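Local coordinates for nitroalkane oxidase (Podospora anserina, PDB 3MKH), which uses FAD and molecular oxygen to oxidise nitroalkanes, longer ones preferred, to aldehydes or ketones, releasing nitrite and hydrogen peroxide, at residues 112-115 and 116-119; 211-214 and 215-219. One frame throughout, in Å; residues are numbered along the deposited sequence.

Overall arrangement
From the N terminus, the chain leaves helix 90-109 and meets interaction 1 (112-115 with 116-119), a 3-10 turn running into the short helix 115-118 of the N-terminal acyl-CoA dehydrogenase region. About ninety residues later interaction 2 (211-214 with 215-219) takes strand 206-212 of the mixed beta sheet into helix 213-219. Each contact closes only a local turn, and the two follow in series without nesting or crossing. Their centres lie about 16 Å apart, yet they touch: Phe117 CD2 of interaction 1 packs 3.5 Å from Thr212 CG2 of interaction 2. Since His114 and Phe117 also rest on Leu210, the 3-10 turn and short helix are together packed against strand 206-212 of the beta domain.

Interaction 1. Residues 112-115 and 116-119; sequences PQHA and EFLA
His114 and Phe117 make the aromatic part of this local turn. Their ring centroids are 5.9 Å apart and their planes 49° apart, an oblique pair in which Phe117 CE1 comes to the edge of the imidazole, 4.0 Å from His114 ND1. With CG anti to the carbonyl carbon in both residues (chi1 -62° in His114), the rings are carried to where these edges meet. Gln113 O is approached by two carbons, Glu116 CG at 3.7 Å and Phe117 CE1 at 3.8 Å; the Glu116 carboxylate itself forms a salt bridge with Lys253. The polar backbone contacts mark a 3-10 turn passing into the short, weakly bonded helix 115-118. Phe117 N donates to His114 O at 3.0 Å, from 60° above the carbonyl plane, and the bonds Ala115 O receives from Leu118 N and Ala119 N are both weak. Water 1 accepts from Glu116 N at 2.8 Å and gives a weak bond to Pro112 O. Among the packing contacts, Phe117 touches Leu210 and Thr212 of strand 206-212, and Leu118 reaches back to Leu103 and Ile106 of helix 90-109. An alanine at Phe117 is likely to open a gap beside the His114 ring and cost Thr212 its aromatic neighbour.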
loop_
_atom_site.group_PDB
_atom_site.type_symbol
_atom_site.label_atom_id
_atom_site.label_comp_id
_atom_site.label_asym_id
_atom_site.label_seq_id
_atom_site.Cartn_x
_atom_site.Cartn_y
_atom_site.Cartn_z
ATOM N N PRO A 112 -21.231 -11.176 -44.025
ATOM C CA PRO A 112 -20.660 -11.823 -45.214
ATOM C C PRO A 112 -19.907 -10.838 -46.109
ATOM O O PRO A 112 -18.944 -11.217 -46.777
ATOM C CB PRO A 112 -21.895 -12.386 -45.946
ATOM C CG PRO A 112 -23.088 -11.721 -45.314
ATOM C CD PRO A 112 -22.689 -11.377 -43.917
ATOM N N GLN A 113 -20.331 -9.580 -46.103
ATOM C CA GLN A 113 -19.721 -8.556 -46.948
ATOM C C GLN A 113 -18.318 -8.159 -46.494
ATOM O O GLN A 113 -17.617 -7.424 -47.191
ATOM C CB GLN A 113 -20.608 -7.306 -47.007
ATOM C CG GLN A 113 -20.769 -6.554 -45.681
ATOM C CD GLN A 113 -21.821 -7.161 -44.766
ATOM O OE1 GLN A 113 -21.962 -8.384 -44.679
ATOM N NE2 GLN A 113 -22.562 -6.303 -44.064
ATOM N N HIS A 114 -17.915 -8.645 -45.327
ATOM C CA HIS A 114 -16.660 -8.210 -44.722
ATOM C C HIS A 114 -15.484 -9.142 -44.988
ATOM O O HIS A 114 -14.361 -8.858 -44.581
ATOM C CB HIS A 114 -16.856 -8.000 -43.225
ATOM C CG HIS A 114 -17.850 -6.929 -42.908
ATOM N ND1 HIS A 114 -17.745 -5.649 -43.408
ATOM C CD2 HIS A 114 -18.971 -6.945 -42.148
ATOM C CE1 HIS A 114 -18.755 -4.921 -42.967
ATOM N NE2 HIS A 114 -19.516 -5.686 -42.203
ATOM N N ALA A 115 -15.737 -10.248 -45.682
ATOM C CA ALA A 115 -14.693 -11.245 -45.888
ATOM C C ALA A 115 -13.571 -10.659 -46.727
ATOM O O ALA A 115 -12.396 -10.968 -46.503
ATOM C CB ALA A 115 -15.262 -12.501 -46.546
ATOM N N GLU A 116 -13.927 -9.810 -47.690
ATOM C CA GLU A 116 -12.916 -9.199 -48.548
ATOM C C GLU A 116 -11.922 -8.338 -47.759
ATOM O O GLU A 116 -10.779 -8.157 -48.191
ATOM C CB GLU A 116 -13.551 -8.362 -49.664
ATOM C CG GLU A 116 -14.482 -7.256 -49.180
ATOM C CD GLU A 116 -14.859 -6.280 -50.294
ATOM O OE1 GLU A 116 -13.944 -5.762 -50.965
ATOM O OE2 GLU A 116 -16.066 -6.027 -50.493
ATOM N N PHE A 117 -12.358 -7.798 -46.622
ATOM C CA PHE A 117 -11.497 -6.898 -45.850
ATOM C C PHE A 117 -10.436 -7.676 -45.093
ATOM O O PHE A 117 -9.343 -7.167 -44.846
ATOM C CB PHE A 117 -12.305 -6.064 -44.855
ATOM C CG PHE A 117 -13.219 -5.070 -45.496
ATOM C CD1 PHE A 117 -14.535 -5.406 -45.783
ATOM C CD2 PHE A 117 -12.767 -3.793 -45.808
ATOM C CE1 PHE A 117 -15.394 -4.489 -46.377
ATOM C CE2 PHE A 117 -13.622 -2.866 -46.396
ATOM C CZ PHE A 117 -14.944 -3.224 -46.681
ATOM N N LEU A 118 -10.779 -8.909 -44.728
ATOM C CA LEU A 118 -9.905 -9.774 -43.960
ATOM C C LEU A 118 -8.867 -10.456 -44.842
ATOM O O LEU A 118 -7.837 -10.913 -44.354
ATOM C CB LEU A 118 -10.739 -10.843 -43.259
ATOM C CG LEU A 118 -10.723 -10.955 -41.743
ATOM C CD1 LEU A 118 -10.499 -9.603 -41.085
ATOM C CD2 LEU A 118 -12.017 -11.626 -41.248
ATOM N N ALA A 119 -9.140 -10.531 -46.139
ATOM C CA ALA A 119 -8.288 -11.299 -47.050
ATOM C C ALA A 119 -6.778 -11.028 -46.926
ATOM O O ALA A 119 -5.977 -11.975 -46.901
ATOM C CB ALA A 119 -8.746 -11.123 -48.495
HETATM O O HOH W 1 -16.452 -10.211 -48.885
#

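Interaction 2. Residues 211-214 and 215-219; sequences VTRA and DLDRN
The guanidinium of Arg213 meets Asp217 at its edge: NE donates to Asp217 OD1 over 2.9 Å in a salt bridge, the oxygen close to the guanidinium plane and used on its syn side. The two flat groups stand almost perpendicular, 89° apart. Water 2 sits at the same guanidinium's edge, accepting from Arg213 NH2 and giving a weak bond to Asp217 OD1. Asp178 forms a second salt bridge with NH2, and NH1 donates to Gly181 O, so all three nitrogens of the guanidinium have partners. The Arg218 guanidinium also works edge-on, NH2 giving 2.9 Å to Asp215 OD1 in a salt bridge, whereas Asp215 O lies over one of its faces, offset toward the rim. Arg218 NH2 also bonds Arg249 O of strand 242-251. Asp215 O has two donors, Asn219 N and Asn219 ND2 (2.8 Å), which reach it from opposite faces of its plane.

At the start of the helix the bonding is reciprocal. Thr212 N donates to Asp215 OD2 at 3.0 Å, nearly straight at 169°, and Asp215 N donates to Thr212 OG1 at 3.0 Å. With chi1 68°, Thr212 holds OG1 between its backbone N and carbonyl carbon, the rotation that puts it before the amide of Asp215. Backbone bonds from Leu216 N to Thr212 O and Asp217 N to Arg213 O continue the turn. On the apolar side Val211 CG1 meets Leu216 CD2 at 3.7 Å, the side chains crossing at about a right angle. Val211 also touches Val187 of the paired strand 184-191, and Leu216 touches Val248 of strand 242-251. With Thr212 as N-cap, the arrangement is a capping box, here at the junction where sheet strand 206-212 turns into helix 213-219.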
loop_
_atom_site.group_PDB
_atom_site.type_symbol
_atom_site.label_atom_id
_atom_site.label_comp_id
_atom_site.label_asym_id
_atom_site.label_seq_id
_atom_site.Cartn_x
_atom_site.Cartn_y
_atom_site.Cartn_z
ATOM N N VAL A 211 -12.219 1.501 -42.468
ATOM C CA VAL A 211 -11.517 2.385 -43.391
ATOM C C VAL A 211 -10.217 1.707 -43.820
ATOM O O VAL A 211 -9.341 1.432 -42.991
ATOM C CB VAL A 211 -11.182 3.756 -42.748
ATOM C CG1 VAL A 211 -10.349 4.614 -43.714
ATOM C CG2 VAL A 211 -12.457 4.483 -42.346
ATOM N N THR A 212 -10.089 1.443 -45.118
ATOM C CA THR A 212 -8.909 0.766 -45.641
ATOM C C THR A 212 -7.972 1.787 -46.263
ATOM O O THR A 212 -8.381 2.908 -46.572
ATOM C CB THR A 212 -9.269 -0.291 -46.716
ATOM O OG1 THR A 212 -9.778 0.361 -47.893
ATOM C CG2 THR A 212 -10.307 -1.263 -46.186
ATOM N N ARG A 213 -6.716 1.402 -46.445
ATOM C CA ARG A 213 -5.784 2.270 -47.158
ATOM C C ARG A 213 -6.306 2.574 -48.575
ATOM O O ARG A 213 -6.175 3.691 -49.059
ATOM C CB ARG A 213 -4.384 1.656 -47.199
ATOM C CG ARG A 213 -3.385 2.445 -48.043
ATOM C CD ARG A 213 -3.301 3.936 -47.659
ATOM N NE ARG A 213 -2.172 4.535 -48.378
ATOM C CZ ARG A 213 -0.917 4.525 -47.935
ATOM N NH1 ARG A 213 -0.639 4.004 -46.745
ATOM N NH2 ARG A 213 0.056 5.048 -48.670
ATOM N N ALA A 214 -6.929 1.587 -49.214
ATOM C CA ALA A 214 -7.547 1.799 -50.529
ATOM C C ALA A 214 -8.624 2.894 -50.495
ATOM O O ALA A 214 -8.701 3.707 -51.414
ATOM C CB ALA A 214 -8.112 0.499 -51.075
ATOM N N ASP A 215 -9.448 2.917 -49.445
ATOM C CA ASP A 215 -10.422 3.995 -49.248
ATOM C C ASP A 215 -9.727 5.349 -49.158
ATOM O O ASP A 215 -10.145 6.321 -49.792
ATOM C CB ASP A 215 -11.227 3.791 -47.963
ATOM C CG ASP A 215 -12.194 2.609 -48.039
ATOM O OD1 ASP A 215 -12.841 2.402 -49.086
ATOM O OD2 ASP A 215 -12.320 1.893 -47.024
ATOM N N LEU A 216 -8.675 5.414 -48.347
ATOM C CA LEU A 216 -7.944 6.664 -48.143
ATOM C C LEU A 216 -7.348 7.176 -49.443
ATOM O O LEU A 216 -7.430 8.362 -49.734
ATOM C CB LEU A 216 -6.855 6.508 -47.070
ATOM C CG LEU A 216 -7.419 6.217 -45.673
ATOM C CD1 LEU A 216 -6.308 6.041 -44.665
ATOM C CD2 LEU A 216 -8.377 7.327 -45.219
ATOM N N ASP A 217 -6.763 6.279 -50.226
ATOM C CA ASP A 217 -6.132 6.667 -51.490
ATOM C C ASP A 217 -7.198 7.146 -52.470
ATOM O O ASP A 217 -6.990 8.093 -53.225
ATOM C CB ASP A 217 -5.386 5.483 -52.119
ATOM C CG ASP A 217 -4.140 5.071 -51.338
ATOM O OD1 ASP A 217 -3.672 5.835 -50.459
ATOM O OD2 ASP A 217 -3.615 3.973 -51.632
ATOM N N ARG A 218 -8.340 6.474 -52.463
ATOM C CA ARG A 218 -9.434 6.828 -53.360
ATOM C C ARG A 218 -9.957 8.229 -53.034
ATOM O O ARG A 218 -10.256 9.021 -53.930
ATOM C CB ARG A 218 -10.550 5.777 -53.268
ATOM C CG ARG A 218 -11.813 6.120 -54.037
ATOM C CD ARG A 218 -12.792 4.949 -53.988
ATOM N NE ARG A 218 -13.024 4.482 -52.620
ATOM C CZ ARG A 218 -13.841 5.081 -51.760
ATOM N NH1 ARG A 218 -14.504 6.176 -52.124
ATOM N NH2 ARG A 218 -13.993 4.589 -50.536
ATOM N N ASN A 219 -10.053 8.535 -51.746
ATOM C CA ASN A 219 -10.489 9.846 -51.295
ATOM C C ASN A 219 -9.503 10.986 -51.559
ATOM O O ASN A 219 -9.884 12.153 -51.486
ATOM C CB ASN A 219 -10.854 9.810 -49.811
ATOM C CG ASN A 219 -12.232 9.257 -49.576
ATOM O OD1 ASN A 219 -13.220 9.986 -49.636
ATOM N ND2 ASN A 219 -12.313 7.960 -49.317
HETATM O O HOH W 2 -0.386 6.309 -51.511
#